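Local coordinates for ferritin (Mycoplasma penetrans, PDB 7DIE), which probably takes up, oxidises and stores iron, as a ferritin that assembles into a shell of 24 subunits, at residues 92-106 with 138-150. Numbering follows the deposited sequence.
Sequences QEVLDAALKMESKVR and DLEEISDVWTYVH. With FE (Fe (III) ion), chain N; FE (Fe (III) ion), chain G; FE (Fe (III) ion), chain H.
D96 OD1 lies 2.8 Å from W146 NE1, which donates to it through a somewhat bent bond, reaching the oxygen nearly along its C-O axis while the carboxylate and indole planes are clearly inclined to each other. A water links the other oxygen of D96, OD2, to H150 NE2, though its leg to OD2 is unusually short. H150 ND1 in turn donates to W146 O, which fixes the imidazole's rotation between W146 CZ2 over one face and Q92 CG over the other, the latter 4.0 Å from the ring centroid. Bent at chi2, the Q92 chain carries NE2 on to V149 O, 2.8 Å away and almost straight at 173°.

Both segments belong to the ferritin four-helix bundle and run antiparallel at 160°, their axes 9.3 Å apart, meshing knobs-into-holes: L95 enters among I142, V145, W146 and V149, L99 among L139, I142, S143 and W146. L99, its CG turned away from the backbone N (chi1 -171°), lays CD2 over the indole face opposite H150 ND1, 3.8 Å from the five-membered ring's centroid.

L139 fills a reciprocal hole, CD2 meeting R106 CD at 3.5 Å; E123 of a neighbouring subunit salt-bridges that arginine. Nearby, E102 OE2 approaches D138 CB at 3.5 Å. Y30 OH hydrogen-bonds E102 OE1, while K56 NZ salt-bridges OE2 and hydrogen-bonds D138 OD2. D138 chelates one iron through both oxygens and bridges to a second through OD1, beside D55, H60 and D134.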
loop_
_atom_site.group_PDB
_atom_site.type_symbol
_atom_site.label_atom_id
_atom_site.label_comp_id
_atom_site.label_asym_id
_atom_site.label_seq_id
_atom_site.Cartn_x
_atom_site.Cartn_y
_atom_site.Cartn_z
ATOM N N GLN A 92 -40.167 -38.235 0.216
ATOM C CA GLN A 92 -39.778 -39.258 -0.756
ATOM C C GLN A 92 -40.548 -39.109 -2.066
ATOM O O GLN A 92 -39.972 -39.236 -3.157
ATOM C CB GLN A 92 -39.994 -40.654 -0.155
ATOM C CG GLN A 92 -38.955 -41.033 0.925
ATOM C CD GLN A 92 -39.208 -40.338 2.248
ATOM O OE1 GLN A 92 -40.337 -40.003 2.565
ATOM N NE2 GLN A 92 -38.143 -40.108 3.026
ATOM N N GLU A 93 -41.858 -38.848 -1.985
ATOM C CA GLU A 93 -42.643 -38.655 -3.201
ATOM C C GLU A 93 -42.213 -37.404 -3.953
ATOM O O GLU A 93 -42.235 -37.388 -5.191
ATOM C CB GLU A 93 -44.132 -38.580 -2.855
ATOM C CG GLU A 93 -44.705 -39.938 -2.471
ATOM C CD GLU A 93 -46.091 -39.832 -1.884
ATOM O OE1 GLU A 93 -46.579 -38.697 -1.713
ATOM O OE2 GLU A 93 -46.682 -40.884 -1.584
ATOM N N VAL A 94 -41.821 -36.354 -3.220
ATOM C CA VAL A 94 -41.285 -35.148 -3.854
ATOM C C VAL A 94 -40.037 -35.476 -4.665
ATOM O O VAL A 94 -39.887 -35.041 -5.814
ATOM C CB VAL A 94 -40.988 -34.079 -2.788
ATOM C CG1 VAL A 94 -40.100 -32.975 -3.373
ATOM C CG2 VAL A 94 -42.292 -33.505 -2.262
ATOM N N LEU A 95 -39.108 -36.228 -4.071
ATOM C CA LEU A 95 -37.885 -36.517 -4.808
ATOM C C LEU A 95 -38.148 -37.463 -5.973
ATOM O O LEU A 95 -37.500 -37.331 -7.017
ATOM C CB LEU A 95 -36.808 -37.077 -3.884
ATOM C CG LEU A 95 -35.792 -36.036 -3.366
ATOM C CD1 LEU A 95 -34.945 -35.438 -4.501
ATOM C CD2 LEU A 95 -36.483 -34.929 -2.584
ATOM N N ASP A 96 -39.101 -38.399 -5.829
ATOM C CA ASP A 96 -39.503 -39.239 -6.966
ATOM C C ASP A 96 -39.879 -38.386 -8.169
ATOM O O ASP A 96 -39.497 -38.672 -9.313
ATOM C CB ASP A 96 -40.707 -40.124 -6.600
ATOM C CG ASP A 96 -40.348 -41.288 -5.691
ATOM O OD1 ASP A 96 -39.164 -41.684 -5.622
ATOM O OD2 ASP A 96 -41.276 -41.813 -5.033
ATOM N N ALA A 97 -40.672 -37.351 -7.929
ATOM C CA ALA A 97 -41.139 -36.518 -9.028
ATOM C C ALA A 97 -39.990 -35.726 -9.630
ATOM O O ALA A 97 -39.915 -35.566 -10.853
ATOM C CB ALA A 97 -42.245 -35.588 -8.536
ATOM N N ALA A 98 -39.080 -35.228 -8.782
ATOM C CA ALA A 98 -37.915 -34.499 -9.280
ATOM C C ALA A 98 -37.015 -35.394 -10.124
ATOM O O ALA A 98 -36.509 -34.972 -11.171
ATOM C CB ALA A 98 -37.127 -33.911 -8.106
ATOM N N LEU A 99 -36.775 -36.630 -9.667
ATOM C CA LEU A 99 -35.945 -37.554 -10.437
ATOM C C LEU A 99 -36.568 -37.860 -11.797
ATOM O O LEU A 99 -35.863 -37.915 -12.814
ATOM C CB LEU A 99 -35.734 -38.843 -9.640
ATOM C CG LEU A 99 -34.731 -39.848 -10.194
ATOM C CD1 LEU A 99 -33.344 -39.227 -10.244
ATOM C CD2 LEU A 99 -34.722 -41.113 -9.331
ATOM N N LYS A 100 -37.889 -38.078 -11.836
ATOM C CA LYS A 100 -38.549 -38.322 -13.118
ATOM C C LYS A 100 -38.410 -37.121 -14.043
ATOM O O LYS A 100 -38.169 -37.272 -15.248
ATOM C CB LYS A 100 -40.035 -38.638 -12.909
ATOM C CG LYS A 100 -40.314 -39.985 -12.290
ATOM C CD LYS A 100 -41.806 -40.151 -11.995
ATOM C CE LYS A 100 -42.013 -41.117 -10.831
ATOM N NZ LYS A 100 -43.339 -40.939 -10.177
ATOM N N MET A 101 -38.553 -35.918 -13.492
ATOM C CA MET A 101 -38.481 -34.710 -14.311
ATOM C C MET A 101 -37.089 -34.515 -14.887
ATOM O O MET A 101 -36.931 -34.285 -16.088
ATOM C CB MET A 101 -38.873 -33.499 -13.475
ATOM C CG MET A 101 -38.747 -32.180 -14.213
ATOM S SD MET A 101 -40.130 -31.982 -15.360
ATOM C CE MET A 101 -39.310 -31.904 -16.948
ATOM N N GLU A 102 -36.055 -34.577 -14.037
ATOM C CA GLU A 102 -34.711 -34.336 -14.552
ATOM C C GLU A 102 -34.311 -35.420 -15.537
ATOM O O GLU A 102 -33.602 -35.155 -16.516
ATOM C CB GLU A 102 -33.704 -34.248 -13.403
ATOM C CG GLU A 102 -32.403 -33.588 -13.812
ATOM C CD GLU A 102 -32.610 -32.184 -14.372
ATOM O OE1 GLU A 102 -33.338 -31.387 -13.751
ATOM O OE2 GLU A 102 -32.027 -31.871 -15.420
ATOM N N SER A 103 -34.761 -36.647 -15.303
ATOM C CA SER A 103 -34.471 -37.693 -16.267
ATOM C C SER A 103 -35.095 -37.368 -17.621
ATOM O O SER A 103 -34.477 -37.622 -18.667
ATOM C CB SER A 103 -34.943 -39.045 -15.723
ATOM O OG SER A 103 -34.715 -40.053 -16.693
ATOM N N LYS A 104 -36.283 -36.751 -17.630
ATOM C CA LYS A 104 -36.871 -36.341 -18.902
ATOM C C LYS A 104 -36.118 -35.179 -19.538
ATOM O O LYS A 104 -36.040 -35.108 -20.772
ATOM C CB LYS A 104 -38.343 -35.963 -18.738
ATOM C CG LYS A 104 -39.245 -37.136 -18.372
ATOM C CD LYS A 104 -40.677 -36.666 -18.102
ATOM C CE LYS A 104 -41.598 -37.827 -17.707
ATOM N NZ LYS A 104 -41.655 -38.921 -18.728
ATOM N N VAL A 105 -35.594 -34.244 -18.733
ATOM C CA VAL A 105 -34.731 -33.204 -19.294
ATOM C C VAL A 105 -33.567 -33.842 -20.038
ATOM O O VAL A 105 -33.247 -33.467 -21.170
ATOM C CB VAL A 105 -34.208 -32.260 -18.190
ATOM C CG1 VAL A 105 -33.220 -31.260 -18.797
ATOM C CG2 VAL A 105 -35.324 -31.544 -17.500
ATOM N N ARG A 106 -32.901 -34.799 -19.389
ATOM C CA ARG A 106 -31.748 -35.459 -19.988
ATOM C C ARG A 106 -32.134 -36.177 -21.284
ATOM O O ARG A 106 -31.394 -36.137 -22.277
ATOM C CB ARG A 106 -31.149 -36.428 -18.966
ATOM C CG ARG A 106 -30.000 -37.293 -19.490
ATOM C CD ARG A 106 -29.406 -38.089 -18.333
ATOM N NE ARG A 106 -28.327 -38.992 -18.737
ATOM C CZ ARG A 106 -28.425 -40.317 -18.740
ATOM N NH1 ARG A 106 -29.568 -40.894 -18.372
ATOM N NH2 ARG A 106 -27.389 -41.063 -19.114
ATOM N N ASP A 138 -26.853 -32.189 -13.476
ATOM C CA ASP A 138 -28.142 -31.925 -12.841
ATOM C C ASP A 138 -28.818 -33.218 -12.411
ATOM O O ASP A 138 -29.421 -33.280 -11.333
ATOM C CB ASP A 138 -29.066 -31.138 -13.777
ATOM C CG ASP A 138 -28.637 -29.696 -13.948
ATOM O OD1 ASP A 138 -27.642 -29.295 -13.309
ATOM O OD2 ASP A 138 -29.269 -28.972 -14.743
ATOM N N LEU A 139 -28.761 -34.254 -13.248
ATOM C CA LEU A 139 -29.361 -35.518 -12.835
ATOM C C LEU A 139 -28.613 -36.107 -11.644
ATOM O O LEU A 139 -29.229 -36.650 -10.720
ATOM C CB LEU A 139 -29.398 -36.498 -14.011
ATOM C CG LEU A 139 -30.110 -37.834 -13.734
ATOM C CD1 LEU A 139 -31.542 -37.605 -13.246
ATOM C CD2 LEU A 139 -30.108 -38.726 -14.981
ATOM N N GLU A 140 -27.286 -35.966 -11.614
ATOM C CA GLU A 140 -26.539 -36.461 -10.460
ATOM C C GLU A 140 -26.959 -35.758 -9.177
ATOM O O GLU A 140 -27.090 -36.397 -8.127
ATOM C CB GLU A 140 -25.035 -36.288 -10.673
ATOM C CG GLU A 140 -24.222 -36.875 -9.522
ATOM C CD GLU A 140 -22.733 -36.667 -9.686
ATOM O OE1 GLU A 140 -22.300 -35.513 -9.870
ATOM O OE2 GLU A 140 -21.994 -37.667 -9.650
ATOM N N GLU A 141 -27.143 -34.438 -9.236
ATOM C CA GLU A 141 -27.534 -33.677 -8.052
ATOM C C GLU A 141 -28.878 -34.144 -7.512
ATOM O O GLU A 141 -29.042 -34.354 -6.307
ATOM C CB GLU A 141 -27.602 -32.184 -8.393
ATOM C CG GLU A 141 -26.248 -31.503 -8.469
ATOM C CD GLU A 141 -25.997 -30.626 -7.246
ATOM O OE1 GLU A 141 -25.428 -31.124 -6.250
ATOM O OE2 GLU A 141 -26.395 -29.441 -7.275
ATOM N N ILE A 142 -29.869 -34.273 -8.389
ATOM C CA ILE A 142 -31.180 -34.717 -7.929
ATOM C C ILE A 142 -31.118 -36.170 -7.481
ATOM O O ILE A 142 -31.692 -36.544 -6.447
ATOM C CB ILE A 142 -32.213 -34.480 -9.038
ATOM C CG1 ILE A 142 -32.519 -32.983 -9.071
ATOM C CG2 ILE A 142 -33.486 -35.311 -8.788
ATOM C CD1 ILE A 142 -33.174 -32.527 -10.303
ATOM N N SER A 143 -30.393 -36.999 -8.234
ATOM C CA SER A 143 -30.180 -38.399 -7.866
ATOM C C SER A 143 -29.543 -38.541 -6.486
ATOM O O SER A 143 -29.929 -39.423 -5.702
ATOM C CB SER A 143 -29.313 -39.071 -8.932
ATOM O OG SER A 143 -29.231 -40.467 -8.721
ATOM N N ASP A 144 -28.568 -37.686 -6.162
ATOM C CA ASP A 144 -27.938 -37.768 -4.843
ATOM C C ASP A 144 -28.952 -37.493 -3.734
ATOM O O ASP A 144 -28.991 -38.205 -2.720
ATOM C CB ASP A 144 -26.761 -36.790 -4.750
ATOM C CG ASP A 144 -25.536 -37.256 -5.534
ATOM O OD1 ASP A 144 -25.537 -38.384 -6.065
ATOM O OD2 ASP A 144 -24.574 -36.476 -5.647
ATOM N N VAL A 145 -29.781 -36.458 -3.904
ATOM C CA VAL A 145 -30.771 -36.127 -2.880
ATOM C C VAL A 145 -31.859 -37.199 -2.812
ATOM O O VAL A 145 -32.350 -37.534 -1.731
ATOM C CB VAL A 145 -31.356 -34.724 -3.131
ATOM C CG1 VAL A 145 -32.403 -34.374 -2.074
ATOM C CG2 VAL A 145 -30.233 -33.683 -3.119
ATOM N N TRP A 146 -32.245 -37.760 -3.957
ATOM C CA TRP A 146 -33.140 -38.917 -3.940
ATOM C C TRP A 146 -32.553 -40.049 -3.093
ATOM O O TRP A 146 -33.249 -40.646 -2.256
ATOM C CB TRP A 146 -33.408 -39.380 -5.382
ATOM C CG TRP A 146 -34.459 -40.458 -5.503
ATOM C CD1 TRP A 146 -35.776 -40.291 -5.832
ATOM C CD2 TRP A 146 -34.266 -41.871 -5.306
ATOM N NE1 TRP A 146 -36.419 -41.518 -5.849
ATOM C CE2 TRP A 146 -35.515 -42.499 -5.525
ATOM C CE3 TRP A 146 -33.160 -42.664 -4.965
ATOM C CZ2 TRP A 146 -35.688 -43.882 -5.404
ATOM C CZ3 TRP A 146 -33.333 -44.043 -4.843
ATOM C CH2 TRP A 146 -34.587 -44.634 -5.059
ATOM N N THR A 147 -31.266 -40.347 -3.290
ATOM C CA THR A 147 -30.596 -41.374 -2.493
ATOM C C THR A 147 -30.664 -41.058 -1.005
ATOM O O THR A 147 -30.956 -41.943 -0.189
ATOM C CB THR A 147 -29.136 -41.519 -2.933
ATOM O OG1 THR A 147 -29.084 -42.000 -4.282
ATOM C CG2 THR A 147 -28.398 -42.507 -2.030
ATOM N N TYR A 148 -30.399 -39.803 -0.624
ATOM C CA TYR A 148 -30.426 -39.465 0.801
ATOM C C TYR A 148 -31.807 -39.707 1.392
ATOM O O TYR A 148 -31.935 -40.305 2.465
ATOM C CB TYR A 148 -30.032 -38.006 1.043
ATOM C CG TYR A 148 -28.682 -37.609 0.497
ATOM C CD1 TYR A 148 -27.655 -38.525 0.410
ATOM C CD2 TYR A 148 -28.454 -36.306 0.056
ATOM C CE1 TYR A 148 -26.425 -38.165 -0.091
ATOM C CE2 TYR A 148 -27.225 -35.937 -0.450
ATOM C CZ TYR A 148 -26.218 -36.869 -0.514
ATOM O OH TYR A 148 -24.991 -36.515 -1.019
ATOM N N VAL A 149 -32.857 -39.226 0.721
ATOM C CA VAL A 149 -34.178 -39.330 1.342
ATOM C C VAL A 149 -34.736 -40.749 1.287
ATOM O O VAL A 149 -35.663 -41.069 2.042
ATOM C CB VAL A 149 -35.202 -38.352 0.730
ATOM C CG1 VAL A 149 -34.674 -36.910 0.773
ATOM C CG2 VAL A 149 -35.605 -38.758 -0.666
ATOM N N HIS A 150 -34.213 -41.608 0.418
ATOM C CA HIS A 150 -34.695 -42.981 0.338
ATOM C C HIS A 150 -33.836 -43.960 1.124
ATOM O O HIS A 150 -34.167 -45.144 1.186
ATOM C CB HIS A 150 -34.797 -43.411 -1.125
ATOM C CG HIS A 150 -36.069 -42.967 -1.767
ATOM N ND1 HIS A 150 -36.174 -41.790 -2.473
ATOM C CD2 HIS A 150 -37.315 -43.502 -1.738
ATOM C CE1 HIS A 150 -37.420 -41.632 -2.886
ATOM N NE2 HIS A 150 -38.134 -42.660 -2.453
HETATM FE FE FE N . -24.814 -40.071 -5.697
HETATM FE FE FE G . -27.609 -27.202 -14.688
HETATM FE FE FE H . -26.198 -27.467 -12.242
HETATM O O HOH W 1 -40.830 -43.211 -3.030
HETATM O O HOH W 2 -26.654 -41.432 -5.668
HETATM O O HOH W 3 -26.029 -25.423 -14.828
HETATM O O HOH W 4 -24.080 -40.156 -3.959
#